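PDB 5H6B: putative secreted lipase from Streptomyces sp. W007, which hydrolyses triacylglycerols as a thermostable, probably secreted lipase, most likely through a serine-based active site on an alpha/beta-hydrolase fold. Local coordinates for residues Ala50-Asn55 with Glu245-Leu250; Gly133-Asn138 with Val233-Ile238; Asp223-Asp228 with Asp239-His244. All coordinates share one frame; numbering follows the deposited sequence.

Interaction 1. Residues Ala50-Asn55 with Glu245-Leu250; sequences APYLVN and EVANAL
L53 and L250 make the closer of the two apolar contacts between these helical segments, whose nearest alpha carbons, those of L53 and A247, are 7.3 Å apart. Methyl CD1 of L250 faces the forked end of L53, 3.9 Å from L53 CD1 and equally far from its CD2. Both leucines have CG anti to the carbonyl carbon (chi1 -66° in L53, -67° in L250), and the two side chains meet crosswise at about a right angle.

The second apolar touch is aromatic. Edge carbon CE1 of Y52 reaches the methyl CB of A247 at 4.2 Å, with the methyl near the ring plane, so A247 borders the ring rather than covering it. R56 makes a cation-pi contact with the same ring.

Within helix 240-250, N248 ND2 donates to E245 OE1 over 3.2 Å, from above the carboxylate plane; E245 OE2 also forms a salt bridge with R217.

The two helices pack side by side on one face of the parallel sheet. From helix 240-250, V246 and L250 reach strand 103-108, V246 and A249 strand 128-134, and E245, V246 and A249 strand 191-196.

Interaction 2. Residues Gly133-Asn138 with Val233-Ile238; sequences GIAPDN and VAIGTI
In I134, chi1 of -47° puts CG1 anti to the carbonyl carbon and CG2 anti to the backbone N, and CG2 is the methyl that faces I235 and G236. I235 has CG1 anti to its backbone N (chi1 -167°), while its CG2 sits between the N and the carbonyl carbon and faces A135. The pair belongs to the alpha/beta-hydrolase core, where the end of strand 128-134 of the parallel sheet is covered by the short helix 232-237.

I134 CG2 does most of the touching. It lies 3.6 Å from I235 O, 3.9 Å from I235 CG1 and 3.9 Å from G236 CA, so it rests on both backbone and side chain where the helix comes closest. The alpha carbons of I134 and G236 are 5.9 Å apart. One residue on, A135 CB meets I235 CG2 at 3.9 Å.

A135 also touches D200, which with S109 fits a Ser-His-Asp triad whose histidine would begin helix 232-237. The contact is therefore probably second-shell packing beside the active site. The helix is weakly bonded, but one turn is tied by a side chain: T237 OG1 donates to V233 O over 2.7 Å, from above the carbonyl plane.

Interaction 3. Residues Asp223-Asp228 with Asp239-His244; sequences DLCPVD and DRIAFH
The carboxylates of D228 and D239 come at each other from opposite directions, their planes 33° apart, with OD2 of D228 only 2.6 Å from OD2 of D239. Two acid oxygens so close suggest that one of the groups probably holds a proton. On the D239 carboxylate, A242 N arrives from above the plane (59° out of it) and donates a nearly straight bond of 3.0 Å to OD1. The F243 ring has the carbonyl oxygen of D239 over one face, offset toward the rim.

CG of D228, anti to its backbone N (chi1 -175°), carries the carboxylate across to D239 and I241. S230 grips both acids, its backbone N donating to D228 OD1 and its OG hydrogen-bonding D239 OD2.

D239 is the N-cap of helix 240-250, and D228 closes a type I beta turn that starts at C225, a residue in a disulfide with C260. A leucine in place of D239 would probably leave A242 N without its capping acceptor and S230 OG without its D239 partner, and set an apolar group against the D228 carboxylate.

Beside the acids, I241 fills the apolar part. Its CD1 lies 3.6 Å from D228 OD2 and 3.7 Å from C225 CB, while its CG2 meets L224 CB at 4.2 Å.

How the interactions relate
Helix 240-250 ties the three together: its first turn serves interaction 3, its later turns interaction 1, and helix 232-237 of interaction 2 precedes it in the chain. Centres of interactions 1 and 2 are about 14 Å apart, and those of 2 and 3 about 12 Å. V246 CG2 packs on I134 CD1 at 3.8 Å, joining interactions 1 and 2. I235 O lies 3.6 Å from A242 CB, and T237 O 3.3 Å from F243 CZ, joining 2 and 3. Y52 CE1 stands 3.6 Å from F243 O, joining 1 and 3. Interaction 2 is the one beside the probable triad of S109, D200 and H232.

Interaction 1. Residues Ala50-Asn55 with Glu245-Leu250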
loop_
_atom_site.group_PDB
_atom_site.type_symbol
_atom_site.label_atom_id
_atom_site.label_comp_id
_atom_site.label_asym_id
_atom_site.label_seq_id
_atom_site.Cartn_x
_atom_site.Cartn_y
_atom_site.Cartn_z
ATOM N N ALA A 50 8.854 3.206 7.376
ATOM C CA ALA A 50 8.448 4.398 8.141
ATOM C C ALA A 50 9.638 5.214 8.644
ATOM O O ALA A 50 9.697 6.407 8.356
ATOM C CB ALA A 50 7.472 4.075 9.269
ATOM N N PRO A 51 10.609 4.581 9.342
ATOM C CA PRO A 51 11.862 5.315 9.663
ATOM C C PRO A 51 12.626 5.848 8.446
ATOM O O PRO A 51 13.211 6.913 8.513
ATOM C CB PRO A 51 12.739 4.263 10.363
ATOM C CG PRO A 51 11.793 3.243 10.868
ATOM C CD PRO A 51 10.603 3.231 9.927
ATOM N N TYR A 52 12.630 5.092 7.355
ATOM C CA TYR A 52 13.288 5.509 6.119
ATOM C C TYR A 52 12.696 6.815 5.583
ATOM O O TYR A 52 13.429 7.683 5.120
ATOM C CB TYR A 52 13.146 4.382 5.105
ATOM C CG TYR A 52 13.787 4.562 3.757
ATOM C CD1 TYR A 52 13.137 5.285 2.744
ATOM C CD2 TYR A 52 15.013 3.945 3.457
ATOM C CE1 TYR A 52 13.705 5.422 1.491
ATOM C CE2 TYR A 52 15.584 4.073 2.201
ATOM C CZ TYR A 52 14.923 4.810 1.222
ATOM O OH TYR A 52 15.480 4.950 -0.013
ATOM N N LEU A 53 11.376 6.949 5.656
ATOM C CA LEU A 53 10.710 8.182 5.255
ATOM C C LEU A 53 10.848 9.283 6.298
ATOM O O LEU A 53 10.997 10.447 5.936
ATOM C CB LEU A 53 9.235 7.938 4.946
ATOM C CG LEU A 53 8.995 7.045 3.729
ATOM C CD1 LEU A 53 7.498 6.863 3.524
ATOM C CD2 LEU A 53 9.656 7.613 2.483
ATOM N N VAL A 54 10.815 8.925 7.579
ATOM C CA VAL A 54 11.037 9.901 8.647
ATOM C C VAL A 54 12.411 10.563 8.498
ATOM O O VAL A 54 12.534 11.771 8.689
ATOM C CB VAL A 54 10.861 9.269 10.047
ATOM C CG1 VAL A 54 11.369 10.189 11.157
ATOM C CG2 VAL A 54 9.392 8.951 10.284
ATOM N N ASN A 55 13.421 9.785 8.111
ATOM C CA ASN A 55 14.784 10.306 7.905
ATOM C C ASN A 55 14.944 11.178 6.666
ATOM O O ASN A 55 15.959 11.846 6.534
ATOM C CB ASN A 55 15.806 9.163 7.809
ATOM C CG ASN A 55 15.886 8.330 9.077
ATOM O OD1 ASN A 55 15.483 8.764 10.161
ATOM N ND2 ASN A 55 16.396 7.115 8.941
ATOM N N GLU A 245 12.530 3.883 -4.539
ATOM C CA GLU A 245 11.556 4.182 -5.588
ATOM C C GLU A 245 10.279 4.792 -5.009
ATOM O O GLU A 245 9.711 5.690 -5.601
ATOM C CB GLU A 245 11.263 2.944 -6.439
ATOM C CG GLU A 245 10.583 3.236 -7.764
ATOM C CD GLU A 245 11.451 4.050 -8.734
ATOM O OE1 GLU A 245 12.639 4.309 -8.467
ATOM O OE2 GLU A 245 10.929 4.438 -9.786
ATOM N N VAL A 246 9.869 4.355 -3.820
ATOM C CA VAL A 246 8.773 5.018 -3.110
ATOM C C VAL A 246 9.110 6.485 -2.798
ATOM O O VAL A 246 8.266 7.369 -2.958
ATOM C CB VAL A 246 8.381 4.273 -1.811
ATOM C CG1 VAL A 246 7.316 5.041 -1.033
ATOM C CG2 VAL A 246 7.873 2.880 -2.132
ATOM N N ALA A 247 10.324 6.733 -2.324
ATOM C CA ALA A 247 10.773 8.097 -2.034
ATOM C C ALA A 247 10.843 8.979 -3.312
ATOM O O ALA A 247 10.562 10.149 -3.245
ATOM C CB ALA A 247 12.113 8.074 -1.319
ATOM N N ASN A 248 11.172 8.395 -4.466
ATOM C CA ASN A 248 11.103 9.121 -5.749
ATOM C C ASN A 248 9.698 9.562 -6.073
ATOM O O ASN A 248 9.492 10.735 -6.416
ATOM C CB ASN A 248 11.626 8.286 -6.916
ATOM C CG ASN A 248 13.126 8.166 -6.905
ATOM O OD1 ASN A 248 13.804 8.953 -6.263
ATOM N ND2 ASN A 248 13.658 7.190 -7.623
ATOM N N ALA A 249 8.744 8.630 -5.966
ATOM C CA ALA A 249 7.336 8.931 -6.251
ATOM C C ALA A 249 6.744 9.963 -5.277
ATOM O O ALA A 249 5.898 10.767 -5.664
ATOM C CB ALA A 249 6.504 7.664 -6.238
ATOM N N LEU A 250 7.180 9.953 -4.023
ATOM C CA LEU A 250 6.662 10.926 -3.047
ATOM C C LEU A 250 7.211 12.354 -3.229
ATOM O O LEU A 250 6.646 13.301 -2.687
ATOM C CB LEU A 250 6.928 10.448 -1.619
ATOM C CG LEU A 250 6.180 9.192 -1.157
ATOM C CD1 LEU A 250 6.689 8.761 0.213
ATOM C CD2 LEU A 250 4.677 9.404 -1.123
#

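Interaction 2. Residues Gly133-Asn138 with Val233-Ile238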
loop_
_atom_site.group_PDB
_atom_site.type_symbol
_atom_site.label_atom_id
_atom_site.label_comp_id
_atom_site.label_asym_id
_atom_site.label_seq_id
_atom_site.Cartn_x
_atom_site.Cartn_y
_atom_site.Cartn_z
ATOM N N GLY A 133 1.601 1.914 -4.788
ATOM C CA GLY A 133 1.284 0.529 -4.509
ATOM C C GLY A 133 2.543 -0.303 -4.673
ATOM O O GLY A 133 3.206 -0.216 -5.700
ATOM N N ILE A 134 2.863 -1.101 -3.649
ATOM C CA ILE A 134 3.972 -2.025 -3.680
ATOM C C ILE A 134 3.335 -3.402 -3.688
ATOM O O ILE A 134 2.578 -3.742 -2.788
ATOM C CB ILE A 134 4.887 -1.883 -2.443
ATOM C CG1 ILE A 134 5.219 -0.418 -2.170
ATOM C CG2 ILE A 134 6.172 -2.671 -2.648
ATOM C CD1 ILE A 134 6.073 -0.207 -0.935
ATOM N N ALA A 135 3.621 -4.158 -4.738
ATOM C CA ALA A 135 2.994 -5.439 -5.007
ATOM C C ALA A 135 1.473 -5.448 -4.830
ATOM O O ALA A 135 0.930 -6.385 -4.263
ATOM C CB ALA A 135 3.659 -6.527 -4.184
ATOM N N PRO A 136 0.772 -4.411 -5.325
ATOM C CA PRO A 136 -0.674 -4.333 -5.067
ATOM C C PRO A 136 -1.486 -5.328 -5.914
ATOM O O PRO A 136 -1.214 -5.460 -7.115
ATOM C CB PRO A 136 -1.005 -2.909 -5.482
ATOM C CG PRO A 136 -0.055 -2.631 -6.609
ATOM C CD PRO A 136 1.205 -3.370 -6.279
ATOM N N ASP A 137 -2.452 -6.034 -5.320
ATOM C CA ASP A 137 -3.306 -6.926 -6.131
ATOM C C ASP A 137 -4.486 -6.187 -6.750
ATOM O O ASP A 137 -5.653 -6.450 -6.430
ATOM C CB ASP A 137 -3.735 -8.190 -5.377
ATOM C CG ASP A 137 -4.521 -7.914 -4.081
ATOM O OD1 ASP A 137 -4.409 -6.840 -3.441
ATOM O OD2 ASP A 137 -5.243 -8.841 -3.695
ATOM N N ASN A 138 -4.178 -5.306 -7.706
ATOM C CA ASN A 138 -5.169 -4.323 -8.220
ATOM C C ASN A 138 -6.333 -4.932 -9.018
ATOM O O ASN A 138 -7.396 -4.305 -9.127
ATOM C CB ASN A 138 -4.478 -3.190 -9.004
ATOM C CG ASN A 138 -3.936 -2.093 -8.084
ATOM O OD1 ASN A 138 -4.663 -1.598 -7.227
ATOM N ND2 ASN A 138 -2.677 -1.685 -8.280
ATOM N N VAL A 233 6.445 -10.599 -0.112
ATOM C CA VAL A 233 6.503 -10.057 1.231
ATOM C C VAL A 233 7.687 -9.109 1.389
ATOM O O VAL A 233 7.521 -8.001 1.885
ATOM C CB VAL A 233 6.479 -11.186 2.302
ATOM C CG1 VAL A 233 6.671 -10.622 3.712
ATOM C CG2 VAL A 233 5.139 -11.920 2.214
ATOM N N ALA A 234 8.850 -9.555 0.931
ATOM C CA ALA A 234 10.087 -8.812 1.054
ATOM C C ALA A 234 10.012 -7.428 0.434
ATOM O O ALA A 234 10.460 -6.457 1.050
ATOM C CB ALA A 234 11.240 -9.593 0.434
ATOM N N ILE A 235 9.429 -7.342 -0.764
ATOM C CA ILE A 235 9.381 -6.080 -1.511
ATOM C C ILE A 235 8.682 -4.955 -0.726
ATOM O O ILE A 235 9.103 -3.810 -0.801
ATOM C CB ILE A 235 8.773 -6.259 -2.930
ATOM C CG1 ILE A 235 9.026 -5.021 -3.815
ATOM C CG2 ILE A 235 7.285 -6.562 -2.886
ATOM C CD1 ILE A 235 8.469 -5.180 -5.221
ATOM N N GLY A 236 7.646 -5.278 0.041
ATOM C CA GLY A 236 6.953 -4.259 0.837
ATOM C C GLY A 236 7.349 -4.101 2.289
ATOM O O GLY A 236 6.794 -3.252 2.987
ATOM N N THR A 237 8.302 -4.901 2.747
ATOM C CA THR A 237 8.723 -4.902 4.156
ATOM C C THR A 237 10.178 -4.451 4.340
ATOM O O THR A 237 10.435 -3.558 5.130
ATOM C CB THR A 237 8.497 -6.307 4.799
ATOM O OG1 THR A 237 9.044 -7.326 3.967
ATOM C CG2 THR A 237 7.037 -6.587 4.967
ATOM N N ILE A 238 11.112 -5.046 3.597
ATOM C CA ILE A 238 12.560 -4.852 3.823
ATOM C C ILE A 238 13.384 -4.316 2.643
ATOM O O ILE A 238 14.568 -4.024 2.789
ATOM C CB ILE A 238 13.207 -6.177 4.257
ATOM C CG1 ILE A 238 13.048 -7.249 3.179
ATOM C CG2 ILE A 238 12.598 -6.657 5.573
ATOM C CD1 ILE A 238 13.960 -8.434 3.394
#

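Interaction 3. Residues Asp223-Asp228 with Asp239-His244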
loop_
_atom_site.group_PDB
_atom_site.type_symbol
_atom_site.label_atom_id
_atom_site.label_comp_id
_atom_site.label_asym_id
_atom_site.label_seq_id
_atom_site.Cartn_x
_atom_site.Cartn_y
_atom_site.Cartn_z
ATOM N N ASP A 223 14.025 -4.062 -13.302
ATOM C CA ASP A 223 14.564 -2.986 -14.168
ATOM C C ASP A 223 15.471 -2.049 -13.390
ATOM O O ASP A 223 16.421 -1.514 -13.948
ATOM C CB ASP A 223 13.453 -2.143 -14.841
ATOM C CG ASP A 223 12.745 -2.881 -15.965
ATOM O OD1 ASP A 223 13.294 -3.862 -16.476
ATOM O OD2 ASP A 223 11.620 -2.490 -16.335
ATOM N N LEU A 224 15.158 -1.858 -12.110
ATOM C CA LEU A 224 15.946 -1.017 -11.210
ATOM C C LEU A 224 17.199 -1.756 -10.724
ATOM O O LEU A 224 18.279 -1.182 -10.680
ATOM C CB LEU A 224 15.094 -0.593 -10.009
ATOM C CG LEU A 224 13.743 0.053 -10.307
ATOM C CD1 LEU A 224 13.009 0.316 -9.011
ATOM C CD2 LEU A 224 13.959 1.336 -11.110
ATOM N N CYS A 225 17.033 -3.012 -10.323
ATOM C CA CYS A 225 18.144 -3.856 -9.947
ATOM C C CYS A 225 17.870 -5.284 -10.428
ATOM O O CYS A 225 17.058 -5.985 -9.829
ATOM C CB CYS A 225 18.385 -3.820 -8.439
ATOM S SG CYS A 225 19.809 -4.798 -7.890
ATOM N N PRO A 226 18.552 -5.718 -11.514
ATOM C CA PRO A 226 18.418 -7.073 -12.074
ATOM C C PRO A 226 18.622 -8.239 -11.098
ATOM O O PRO A 226 18.045 -9.313 -11.313
ATOM C CB PRO A 226 19.523 -7.126 -13.151
ATOM C CG PRO A 226 19.738 -5.705 -13.546
ATOM C CD PRO A 226 19.433 -4.861 -12.348
ATOM N N VAL A 227 19.460 -8.041 -10.075
ATOM C CA VAL A 227 19.741 -9.082 -9.075
ATOM C C VAL A 227 18.931 -8.930 -7.767
ATOM O O VAL A 227 19.163 -9.671 -6.815
ATOM C CB VAL A 227 21.266 -9.199 -8.780
ATOM C CG1 VAL A 227 22.013 -9.793 -9.984
ATOM C CG2 VAL A 227 21.871 -7.858 -8.367
ATOM N N ASP A 228 17.980 -7.994 -7.720
ATOM C CA ASP A 228 17.007 -7.931 -6.620
ATOM C C ASP A 228 15.897 -8.946 -6.916
ATOM O O ASP A 228 15.015 -8.706 -7.754
ATOM C CB ASP A 228 16.442 -6.510 -6.456
ATOM C CG ASP A 228 15.519 -6.373 -5.250
ATOM O OD1 ASP A 228 15.167 -7.398 -4.634
ATOM O OD2 ASP A 228 15.126 -5.232 -4.922
ATOM N N ASP A 239 12.775 -4.197 1.471
ATOM C CA ASP A 239 13.519 -3.891 0.269
ATOM C C ASP A 239 13.749 -2.365 0.125
ATOM O O ASP A 239 12.840 -1.633 -0.225
ATOM C CB ASP A 239 12.760 -4.488 -0.921
ATOM C CG ASP A 239 13.576 -4.493 -2.173
ATOM O OD1 ASP A 239 14.318 -3.511 -2.360
ATOM O OD2 ASP A 239 13.487 -5.466 -2.952
ATOM N N ARG A 240 14.967 -1.907 0.418
ATOM C CA ARG A 240 15.329 -0.486 0.297
ATOM C C ARG A 240 15.379 0.018 -1.153
ATOM O O ARG A 240 15.243 1.214 -1.384
ATOM C CB ARG A 240 16.692 -0.188 0.920
ATOM C CG ARG A 240 16.693 -0.025 2.417
ATOM C CD ARG A 240 16.698 -1.355 3.091
ATOM N NE ARG A 240 16.946 -1.259 4.531
ATOM C CZ ARG A 240 16.682 -2.232 5.415
ATOM N NH1 ARG A 240 16.141 -3.410 5.039
ATOM N NH2 ARG A 240 16.946 -2.006 6.698
ATOM N N ILE A 241 15.625 -0.874 -2.112
ATOM C CA ILE A 241 15.541 -0.512 -3.523
ATOM C C ILE A 241 14.108 -0.083 -3.824
ATOM O O ILE A 241 13.879 1.034 -4.307
ATOM C CB ILE A 241 16.021 -1.664 -4.435
ATOM C CG1 ILE A 241 17.537 -1.831 -4.296
ATOM C CG2 ILE A 241 15.665 -1.383 -5.884
ATOM C CD1 ILE A 241 18.075 -3.164 -4.775
ATOM N N ALA A 242 13.145 -0.945 -3.482
ATOM C CA ALA A 242 11.737 -0.584 -3.584
ATOM C C ALA A 242 11.430 0.703 -2.823
ATOM O O ALA A 242 10.769 1.593 -3.362
ATOM C CB ALA A 242 10.840 -1.707 -3.114
ATOM N N PHE A 243 11.939 0.837 -1.602
ATOM C CA PHE A 243 11.626 2.035 -0.809
ATOM C C PHE A 243 12.243 3.335 -1.366
ATOM O O PHE A 243 11.635 4.398 -1.257
ATOM C CB PHE A 243 11.977 1.822 0.681
ATOM C CG PHE A 243 11.252 0.654 1.339
ATOM C CD1 PHE A 243 10.038 0.149 0.839
ATOM C CD2 PHE A 243 11.774 0.070 2.496
ATOM C CE1 PHE A 243 9.382 -0.916 1.470
ATOM C CE2 PHE A 243 11.117 -0.998 3.125
ATOM C CZ PHE A 243 9.919 -1.482 2.615
ATOM N N HIS A 244 13.423 3.246 -1.977
ATOM C CA HIS A 244 14.005 4.384 -2.691
ATOM C C HIS A 244 13.086 4.855 -3.803
ATOM O O HIS A 244 12.883 6.075 -3.981
ATOM C CB HIS A 244 15.361 4.025 -3.274
ATOM C CG HIS A 244 16.144 5.206 -3.748
ATOM N ND1 HIS A 244 16.122 5.639 -5.060
ATOM C CD2 HIS A 244 16.976 6.044 -3.082
ATOM C CE1 HIS A 244 16.906 6.697 -5.176
ATOM N NE2 HIS A 244 17.439 6.961 -3.993
#